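PDB 3MVK: protein FucU from Bifidobacterium longum subsp. infantis, which probably interconverts the anomers of L-fucose and the pyranose and furanose forms of D-ribose, as a mutarotase of the RbsD/FucU family. Local coordinates for residues L17-I28 / I59-Y68; L75-T86 / S131-L139. All coordinates share one frame; numbering follows the deposited sequence. Where two conformers were deposited one is given.

Interaction 1 (L17-I28 / I59-Y68). With NA (sodium ion), chain B.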
loop_
_atom_site.group_PDB
_atom_site.type_symbol
_atom_site.label_atom_id
_atom_site.label_comp_id
_atom_site.label_asym_id
_atom_site.label_seq_id
_atom_site.Cartn_x
_atom_site.Cartn_y
_atom_site.Cartn_z
ATOM N N LEU G 17 -3.753 16.309 17.311
ATOM C CA LEU G 17 -4.432 17.143 18.309
ATOM C C LEU G 17 -5.454 18.064 17.646
ATOM O O LEU G 17 -6.553 18.283 18.185
ATOM C CB LEU G 17 -3.420 17.958 19.127
ATOM C CG LEU G 17 -2.500 17.092 20.003
ATOM C CD1 LEU G 17 -1.353 17.927 20.560
ATOM C CD2 LEU G 17 -3.290 16.417 21.159
ATOM N N CYS G 18 -5.106 18.552 16.462
ATOM C CA CYS G 18 -5.999 19.448 15.729
ATOM C C CYS G 18 -7.203 18.719 15.149
ATOM O O CYS G 18 -8.328 19.247 15.156
ATOM C CB CYS G 18 -5.231 20.184 14.641
ATOM S SG CYS G 18 -4.126 21.405 15.343
ATOM N N GLU G 19 -6.993 17.516 14.646
ATOM C CA GLU G 19 -8.106 16.840 14.016
ATOM C C GLU G 19 -9.017 16.068 14.972
ATOM O O GLU G 19 -10.116 15.664 14.578
ATOM C CB GLU G 19 -7.622 15.976 12.863
ATOM C CG GLU G 19 -6.948 14.717 13.321
ATOM C CD GLU G 19 -6.010 14.089 12.271
ATOM O OE1 GLU G 19 -5.873 14.543 11.118
ATOM O OE2 GLU G 19 -5.387 13.093 12.626
HETATM N N MSE G 20 -8.581 15.871 16.216
HETATM C CA MSE G 20 -9.512 15.373 17.231
HETATM C C MSE G 20 -10.614 16.384 17.483
HETATM O O MSE G 20 -10.390 17.605 17.411
HETATM C CB MSE G 20 -8.745 15.075 18.532
HETATM C CG MSE G 20 -7.883 13.861 18.370
HETATM SE SE MSE G 20 -6.713 13.520 19.922
HETATM C CE MSE G 20 -8.062 13.011 21.300
ATOM N N GLY G 21 -11.801 15.861 17.774
ATOM C CA GLY G 21 -12.970 16.690 18.056
ATOM C C GLY G 21 -13.572 16.328 19.407
ATOM O O GLY G 21 -13.021 15.519 20.173
ATOM N N HIS G 22 -14.727 16.922 19.684
ATOM C CA HIS G 22 -15.389 16.761 20.971
ATOM C C HIS G 22 -15.700 15.291 21.318
ATOM O O HIS G 22 -16.419 14.594 20.599
ATOM C CB HIS G 22 -16.657 17.623 20.945
ATOM C CG HIS G 22 -17.316 17.759 22.274
ATOM N ND1 HIS G 22 -18.642 18.128 22.403
ATOM C CD2 HIS G 22 -16.842 17.583 23.534
ATOM C CE1 HIS G 22 -18.948 18.180 23.691
ATOM N NE2 HIS G 22 -17.879 17.856 24.395
ATOM N N GLY G 23 -15.142 14.821 22.439
ATOM C CA GLY G 23 -15.324 13.443 22.846
ATOM C C GLY G 23 -14.217 12.473 22.477
ATOM O O GLY G 23 -14.122 11.379 23.056
ATOM N N ASP G 24 -13.382 12.837 21.504
ATOM C CA ASP G 24 -12.237 11.985 21.155
ATOM C C ASP G 24 -11.295 11.859 22.337
ATOM O O ASP G 24 -11.166 12.792 23.139
ATOM C CB ASP G 24 -11.439 12.561 19.969
ATOM C CG ASP G 24 -12.055 12.219 18.623
ATOM O OD1 ASP G 24 -12.707 11.162 18.490
ATOM O OD2 ASP G 24 -11.842 13.018 17.688
ATOM N N GLN G 25 -10.652 10.694 22.435
ATOM C CA GLN G 25 -9.706 10.412 23.529
ATOM C C GLN G 25 -8.302 10.115 23.014
ATOM O O GLN G 25 -8.112 9.543 21.934
ATOM C CB GLN G 25 -10.184 9.228 24.362
ATOM C CG GLN G 25 -11.455 9.548 25.124
ATOM C CD GLN G 25 -11.976 8.372 25.919
ATOM O OE1 GLN G 25 -11.439 7.272 25.847
ATOM N NE2 GLN G 25 -13.058 8.599 26.667
ATOM N N LEU G 26 -7.305 10.510 23.800
ATOM C CA LEU G 26 -5.966 10.038 23.563
ATOM C C LEU G 26 -5.426 9.450 24.864
ATOM O O LEU G 26 -5.924 9.755 25.957
ATOM C CB LEU G 26 -5.060 11.161 23.033
ATOM C CG LEU G 26 -4.796 12.370 23.940
ATOM C CD1 LEU G 26 -3.831 12.040 25.089
ATOM C CD2 LEU G 26 -4.249 13.533 23.131
ATOM N N VAL G 27 -4.408 8.617 24.747
ATOM C CA VAL G 27 -3.809 8.001 25.913
ATOM C C VAL G 27 -2.360 8.458 26.019
ATOM O O VAL G 27 -1.598 8.343 25.055
ATOM C CB VAL G 27 -3.793 6.468 25.785
ATOM C CG1 VAL G 27 -3.132 5.821 27.013
ATOM C CG2 VAL G 27 -5.206 5.902 25.610
ATOM N N ILE G 28 -1.981 8.984 27.181
ATOM C CA ILE G 28 -0.554 9.149 27.488
ATOM C C ILE G 28 -0.145 7.854 28.161
ATOM O O ILE G 28 -0.593 7.568 29.283
ATOM C CB ILE G 28 -0.298 10.363 28.427
ATOM C CG1 ILE G 28 -0.866 11.639 27.795
ATOM C CG2 ILE G 28 1.217 10.483 28.738
ATOM C CD1 ILE G 28 -0.796 12.851 28.678
ATOM N N ILE G 59 0.529 19.046 26.153
ATOM C CA ILE G 59 -0.771 18.767 25.532
ATOM C C ILE G 59 -1.833 19.759 26.015
ATOM O O ILE G 59 -2.597 20.277 25.220
ATOM C CB ILE G 59 -1.226 17.319 25.779
ATOM C CG1 ILE G 59 -0.395 16.376 24.911
ATOM C CG2 ILE G 59 -2.738 17.149 25.473
ATOM C CD1 ILE G 59 -0.601 14.913 25.252
ATOM N N LEU G 60 -1.861 20.025 27.314
ATOM C CA LEU G 60 -2.886 20.889 27.882
ATOM C C LEU G 60 -2.806 22.332 27.372
ATOM O O LEU G 60 -3.819 23.040 27.389
ATOM C CB LEU G 60 -2.869 20.847 29.412
ATOM C CG LEU G 60 -3.244 19.504 30.051
ATOM C CD1 LEU G 60 -3.052 19.619 31.541
ATOM C CD2 LEU G 60 -4.663 19.064 29.709
ATOM N N THR G 61 -1.639 22.754 26.881
ATOM C CA THR G 61 -1.550 24.085 26.270
ATOM C C THR G 61 -2.380 24.199 24.978
ATOM O O THR G 61 -2.769 25.302 24.577
ATOM C CB THR G 61 -0.100 24.525 26.016
ATOM O OG1 THR G 61 0.434 23.775 24.928
ATOM C CG2 THR G 61 0.760 24.336 27.252
ATOM N N VAL G 62 -2.665 23.070 24.328
ATOM C CA VAL G 62 -3.404 23.096 23.067
ATOM C C VAL G 62 -4.701 22.279 23.037
ATOM O O VAL G 62 -5.436 22.303 22.048
ATOM C CB VAL G 62 -2.501 22.700 21.870
ATOM C CG1 VAL G 62 -1.387 23.714 21.689
ATOM C CG2 VAL G 62 -1.942 21.293 22.041
ATOM N N PHE G 63 -5.004 21.595 24.133
ATOM C CA PHE G 63 -6.038 20.564 24.144
ATOM C C PHE G 63 -6.977 20.852 25.302
ATOM O O PHE G 63 -6.598 20.685 26.473
ATOM C CB PHE G 63 -5.354 19.206 24.332
ATOM C CG PHE G 63 -6.266 17.995 24.281
ATOM C CD1 PHE G 63 -6.368 17.237 23.107
ATOM C CD2 PHE G 63 -6.916 17.543 25.418
ATOM C CE1 PHE G 63 -7.160 16.063 23.055
ATOM C CE2 PHE G 63 -7.713 16.382 25.387
ATOM C CZ PHE G 63 -7.832 15.635 24.204
ATOM N N PRO G 64 -8.196 21.309 24.991
ATOM C CA PRO G 64 -9.180 21.552 26.040
ATOM C C PRO G 64 -9.754 20.249 26.591
ATOM O O PRO G 64 -10.095 19.324 25.829
ATOM C CB PRO G 64 -10.272 22.372 25.317
ATOM C CG PRO G 64 -10.204 21.897 23.916
ATOM C CD PRO G 64 -8.753 21.523 23.637
ATOM N N LEU G 65 -9.834 20.162 27.916
ATOM C CA LEU G 65 -10.440 18.991 28.541
ATOM C C LEU G 65 -11.947 19.131 28.551
ATOM O O LEU G 65 -12.466 20.203 28.894
ATOM C CB LEU G 65 -9.945 18.830 29.978
ATOM C CG LEU G 65 -8.507 18.346 30.144
ATOM C CD1 LEU G 65 -8.136 18.387 31.615
ATOM C CD2 LEU G 65 -8.344 16.931 29.567
ATOM N N ASP G 66 -12.629 18.031 28.245
ATOM C CA ASP G 66 -14.083 17.988 28.116
ATOM C C ASP G 66 -14.829 18.385 29.391
ATOM O O ASP G 66 -14.626 17.771 30.452
ATOM C CB ASP G 66 -14.531 16.604 27.664
ATOM C CG ASP G 66 -15.918 16.600 27.025
ATOM O OD1 ASP G 66 -16.584 17.673 26.957
ATOM O OD2 ASP G 66 -16.342 15.503 26.601
ATOM N N THR G 67 -15.695 19.392 29.265
ATOM C CA THR G 67 -16.546 19.844 30.376
ATOM C C THR G 67 -17.936 19.193 30.326
ATOM O O THR G 67 -18.743 19.406 31.232
ATOM C CB THR G 67 -16.728 21.391 30.372
ATOM O OG1 THR G 67 -17.393 21.782 29.166
ATOM C CG2 THR G 67 -15.382 22.117 30.484
ATOM N N TYR G 68 -18.209 18.408 29.279
ATOM C CA TYR G 68 -19.481 17.679 29.138
ATOM C C TYR G 68 -19.503 16.356 29.895
ATOM O O TYR G 68 -20.528 15.663 29.930
ATOM C CB TYR G 68 -19.828 17.448 27.662
ATOM C CG TYR G 68 -20.281 18.688 26.957
ATOM C CD1 TYR G 68 -21.585 18.794 26.459
ATOM C CD2 TYR G 68 -19.417 19.770 26.791
ATOM C CE1 TYR G 68 -22.009 19.962 25.799
ATOM C CE2 TYR G 68 -19.830 20.941 26.120
ATOM C CZ TYR G 68 -21.126 21.018 25.640
ATOM O OH TYR G 68 -21.540 22.163 25.004
HETATM NA NA NA B . -15.914 21.364 26.794
HETATM O O HOH W 1 -6.449 20.267 20.519
#

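Interaction 2 (L75-T86 / S131-L139)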
loop_
_atom_site.group_PDB
_atom_site.type_symbol
_atom_site.label_atom_id
_atom_site.label_comp_id
_atom_site.label_asym_id
_atom_site.label_seq_id
_atom_site.Cartn_x
_atom_site.Cartn_y
_atom_site.Cartn_z
ATOM N N LEU G 75 -7.190 7.665 35.080
ATOM C CA LEU G 75 -6.035 6.872 35.507
ATOM C C LEU G 75 -6.330 5.380 35.552
ATOM O O LEU G 75 -7.484 4.954 35.566
ATOM C CB LEU G 75 -5.571 7.309 36.916
ATOM C CG LEU G 75 -4.908 8.675 37.029
ATOM C CD1 LEU G 75 -4.911 9.094 38.503
ATOM C CD2 LEU G 75 -3.487 8.705 36.468
HETATM N N MSE G 76 -5.268 4.590 35.571
HETATM C CA MSE G 76 -5.362 3.156 35.805
HETATM C C MSE G 76 -5.272 2.885 37.313
HETATM O O MSE G 76 -4.335 3.327 37.969
HETATM C CB MSE G 76 -4.213 2.436 35.097
HETATM C CG MSE G 76 -4.268 0.921 35.214
HETATM SE SE MSE G 76 -2.726 0.038 34.484
HETATM C CE MSE G 76 -3.303 -0.048 32.596
ATOM N N GLU G 77 -6.235 2.145 37.852
ATOM C CA GLU G 77 -6.188 1.731 39.254
ATOM C C GLU G 77 -5.098 0.703 39.489
ATOM O O GLU G 77 -4.857 -0.154 38.648
ATOM C CB GLU G 77 -7.541 1.129 39.655
ATOM C CG GLU G 77 -8.642 2.169 39.666
ATOM C CD GLU G 77 -10.039 1.596 39.789
ATOM O OE1 GLU G 77 -10.189 0.379 39.993
ATOM O OE2 GLU G 77 -11.006 2.385 39.668
ATOM N N LYS G 78 -4.450 0.771 40.651
ATOM C CA LYS G 78 -3.427 -0.218 40.978
ATOM C C LYS G 78 -4.041 -1.594 41.135
ATOM O O LYS G 78 -5.157 -1.732 41.652
ATOM C CB LYS G 78 -2.650 0.201 42.224
ATOM C CG LYS G 78 -2.025 1.572 42.048
ATOM C CD LYS G 78 -0.961 1.883 43.107
ATOM C CE LYS G 78 -1.521 1.783 44.525
ATOM N NZ LYS G 78 -0.559 2.453 45.466
ATOM N N VAL G 79 -3.315 -2.602 40.678
ATOM C CA VAL G 79 -3.732 -4.000 40.848
ATOM C C VAL G 79 -3.862 -4.252 42.359
ATOM O O VAL G 79 -2.982 -3.867 43.112
ATOM C CB VAL G 79 -2.732 -4.945 40.199
ATOM C CG1 VAL G 79 -3.070 -6.407 40.519
ATOM C CG2 VAL G 79 -2.747 -4.714 38.675
ATOM N N PRO G 80 -4.986 -4.841 42.801
ATOM C CA PRO G 80 -5.124 -5.065 44.249
ATOM C C PRO G 80 -3.900 -5.778 44.815
ATOM O O PRO G 80 -3.433 -6.753 44.227
ATOM C CB PRO G 80 -6.371 -5.942 44.344
ATOM C CG PRO G 80 -7.204 -5.510 43.169
ATOM C CD PRO G 80 -6.204 -5.232 42.062
ATOM N N GLY G 81 -3.347 -5.249 45.910
ATOM C CA GLY G 81 -2.133 -5.815 46.506
ATOM C C GLY G 81 -0.827 -5.166 46.079
ATOM O O GLY G 81 0.197 -5.345 46.733
ATOM N N ASP G 82 -0.843 -4.424 44.973
ATOM C CA ASP G 82 0.343 -3.697 44.496
ATOM C C ASP G 82 0.398 -2.351 45.227
ATOM O O ASP G 82 -0.453 -1.495 45.004
ATOM C CB ASP G 82 0.231 -3.485 42.983
ATOM C CG ASP G 82 1.507 -2.948 42.347
ATOM O OD1 ASP G 82 2.492 -2.615 43.057
ATOM O OD2 ASP G 82 1.527 -2.874 41.102
ATOM N N THR G 83 1.375 -2.180 46.117
ATOM C CA THR G 83 1.412 -1.014 47.008
ATOM C C THR G 83 2.287 0.131 46.488
ATOM O O THR G 83 2.502 1.105 47.212
ATOM C CB THR G 83 1.921 -1.398 48.434
ATOM O OG1 THR G 83 3.245 -1.923 48.330
ATOM C CG2 THR G 83 1.025 -2.451 49.067
ATOM N N VAL G 84 2.778 0.038 45.245
ATOM C CA VAL G 84 3.742 1.026 44.708
ATOM C C VAL G 84 3.227 2.472 44.862
ATOM O O VAL G 84 2.062 2.760 44.624
ATOM C CB VAL G 84 4.133 0.716 43.223
ATOM C CG1 VAL G 84 2.928 0.836 42.312
ATOM C CG2 VAL G 84 5.284 1.615 42.728
ATOM N N ALA G 85 4.095 3.375 45.309
ATOM C CA ALA G 85 3.729 4.785 45.373
ATOM C C ALA G 85 3.382 5.309 43.972
ATOM O O ALA G 85 3.976 4.866 42.966
ATOM C CB ALA G 85 4.877 5.580 45.947
ATOM N N THR G 86 2.444 6.259 43.929
ATOM C CA THR G 86 2.050 6.925 42.678
ATOM C C THR G 86 1.992 8.460 42.807
ATOM O O THR G 86 0.925 9.073 42.644
ATOM C CB THR G 86 0.679 6.406 42.186
ATOM O OG1 THR G 86 -0.314 6.659 43.186
ATOM C CG2 THR G 86 0.726 4.887 41.848
ATOM N N SER G 131 8.912 6.373 33.570
ATOM C CA SER G 131 9.363 5.184 34.290
ATOM C C SER G 131 8.455 4.817 35.458
ATOM O O SER G 131 8.465 3.675 35.912
ATOM C CB SER G 131 10.809 5.345 34.756
ATOM O OG SER G 131 10.924 6.437 35.635
ATOM N N ALA G 132 7.660 5.762 35.941
ATOM C CA ALA G 132 6.712 5.429 37.018
ATOM C C ALA G 132 5.608 4.472 36.546
ATOM O O ALA G 132 5.113 4.586 35.410
ATOM C CB ALA G 132 6.113 6.686 37.602
ATOM N N GLN G 133 5.244 3.514 37.404
ATOM C CA GLN G 133 4.068 2.692 37.139
ATOM C C GLN G 133 2.757 3.438 37.403
ATOM O O GLN G 133 2.696 4.424 38.171
ATOM C CB GLN G 133 4.077 1.399 37.953
ATOM C CG GLN G 133 4.944 0.282 37.376
ATOM C CD GLN G 133 4.853 -0.948 38.248
ATOM O OE1 GLN G 133 5.418 -0.980 39.344
ATOM N NE2 GLN G 133 4.108 -1.953 37.789
ATOM N N TYR G 134 1.708 2.927 36.765
ATOM C CA TYR G 134 0.370 3.528 36.784
ATOM C C TYR G 134 0.372 5.012 36.425
ATOM O O TYR G 134 -0.387 5.786 36.997
ATOM C CB TYR G 134 -0.327 3.269 38.131
ATOM C CG TYR G 134 -0.351 1.795 38.481
ATOM C CD1 TYR G 134 -1.295 0.934 37.894
ATOM C CD2 TYR G 134 0.560 1.256 39.393
ATOM C CE1 TYR G 134 -1.326 -0.425 38.203
ATOM C CE2 TYR G 134 0.527 -0.111 39.725
ATOM C CZ TYR G 134 -0.422 -0.938 39.140
ATOM O OH TYR G 134 -0.450 -2.272 39.460
ATOM N N ALA G 135 1.223 5.389 35.467
ATOM C CA ALA G 135 1.301 6.789 34.995
ATOM C C ALA G 135 0.549 6.988 33.676
ATOM O O ALA G 135 0.670 8.036 33.026
ATOM C CB ALA G 135 2.753 7.217 34.864
ATOM N N ASN G 136 -0.240 5.993 33.291
ATOM C CA ASN G 136 -1.103 6.118 32.100
ATOM C C ASN G 136 -2.192 7.117 32.333
ATOM O O ASN G 136 -2.717 7.198 33.443
ATOM C CB ASN G 136 -1.738 4.775 31.775
ATOM C CG ASN G 136 -0.717 3.683 31.713
ATOM O OD1 ASN G 136 -0.756 2.713 32.489
ATOM N ND2 ASN G 136 0.198 3.823 30.816
ATOM N N LEU G 137 -2.545 7.884 31.312
ATOM C CA LEU G 137 -3.619 8.853 31.473
ATOM C C LEU G 137 -4.396 8.987 30.185
ATOM O O LEU G 137 -3.813 9.307 29.144
ATOM C CB LEU G 137 -3.050 10.209 31.921
ATOM C CG LEU G 137 -4.018 11.301 32.394
ATOM C CD1 LEU G 137 -4.667 10.952 33.733
ATOM C CD2 LEU G 137 -3.292 12.641 32.489
ATOM N N ILE G 138 -5.699 8.706 30.260
ATOM C CA ILE G 138 -6.619 8.961 29.124
ATOM C C ILE G 138 -7.176 10.368 29.242
ATOM O O ILE G 138 -7.620 10.757 30.324
ATOM C CB ILE G 138 -7.788 7.955 29.073
ATOM C CG1 ILE G 138 -7.263 6.506 29.194
ATOM C CG2 ILE G 138 -8.609 8.147 27.763
ATOM C CD1 ILE G 138 -8.361 5.388 29.136
ATOM N N LEU G 139 -7.151 11.133 28.144
ATOM C CA LEU G 139 -7.684 12.500 28.123
ATOM C C LEU G 139 -8.791 12.575 27.087
ATOM O O LEU G 139 -8.617 12.046 25.983
ATOM C CB LEU G 139 -6.607 13.493 27.720
ATOM C CG LEU G 139 -5.402 13.639 28.655
ATOM C CD1 LEU G 139 -4.507 14.727 28.100
ATOM C CD2 LEU G 139 -5.894 14.016 30.057
HETATM O O HOH W 2 -2.532 5.349 35.334
HETATM O O HOH W 3 5.018 -2.357 41.677
HETATM O O HOH W 4 4.083 5.467 40.156
#

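Interaction 1 (L17-I28 / I59-Y68)
L17 and F63 face each other with CA atoms 7.0 Å apart, G23 and D66 at 7.1 Å, so the coil after helix 52-60 follows the turn between helix 11-19 and strand 25-29. F63 is the apolar hub: L17 CD2 packs on CD1, while the selenomethionine M20 lays its methyl CE at the ring edge, 3.6 Å from CE1. L26, its side chain running head-on toward that of F63, brings CD2 within 3.9 Å of F63 CE1, and I28 and I59 meet tip to tip through their CD1 atoms. At the polar end H22 NE2 donates to D66 OD1 (2.9 Å), with the oxygen in the imidazole plane; Y68 N reaches OD1 from the opposite carboxylate face, closing an Asx turn. With CG anti to its backbone N (chi1 -170°), H22 points CE1 at the centre of the Y68 ring, an edge-to-face pair at 72°. An alanine in place of D66 would probably leave H22 NE2 and Y68 N without their shared acceptor and the imidazole freer to turn. D66 OD2 accepts from Q140 NE2, and strand 137-140 adds L139 against I59 and F63, so the contact joins two helix ends to neighbouring strands.

Interaction 2 (L75-T86 / S131-L139)
Y134 fills the bend of 75-86 with its ring and carries most of this contact. Its CG lies anti to the carbonyl carbon (chi1 -54°), and from there the phenol reaches into the loop, where OH is gripped twice: it donates to D82 OD2 at 2.6 Å and accepts from V79 N at 3.1 Å, the latter nearly straight at 168°. These bonds hold the hydroxyl at both ends of the type II turn V79-D82, while K78 over a face and V84 at the edge limit how the ring can turn. The D82 carboxylate is turned 63° from the ring plane. K78 CA stands over one face in a CH-pi contact, 3.5 Å from Y134 CE1. The lysine chain crosses that face before bending at chi3 to bring NZ to V84 O. V84 CG1 lies 3.7 Å from Y134 CE2. The selenium of M76, a selenomethionine, approaches CD1 obliquely, a Met-aromatic contact; its CE lies beside N136 OD1, the two side chains pointing the same way. L75 CD2 packs on L137 CD1 at 3.7 Å. Waters link other polar groups: one accepts from M76 N and donates to N136 O, another donates to D82 OD1 and Q133 OE1. Q133 NE2 hydrogen-bonds Y68 OH of a neighbouring subunit; M76 O, buried here, has no partner. Helix 112-119 packs F115 on M76 and N136, while W89 of helix 88-97 touches L75 and K78, so the loop leaving strand 73-76 and the approach to strand 137-140 meet between these helices.

Overall arrangement
The two interactions meet in the central sheet, where strands 25-29 and 137-140 are antiparallel neighbours: I28 N lies 2.7 Å from L137 O, and L139 N 2.9 Å from L26 O. Their centres are about 22 Å apart, on opposite sides of the chain's centre, yet the assembly brings their polar ends together. Y68 OH of interaction 1 hydrogen-bonds D82 of a neighbouring subunit and packs on Y134 there, so the H22 end of one chain faces the interaction 2 loop of another. Glycerol molecules bind at H22 ND1 and at Q133, Y134 and N136, consistent with a sugar pocket at this subunit interface. The sodium ion is held by T67 OG1 at 2.8 Å.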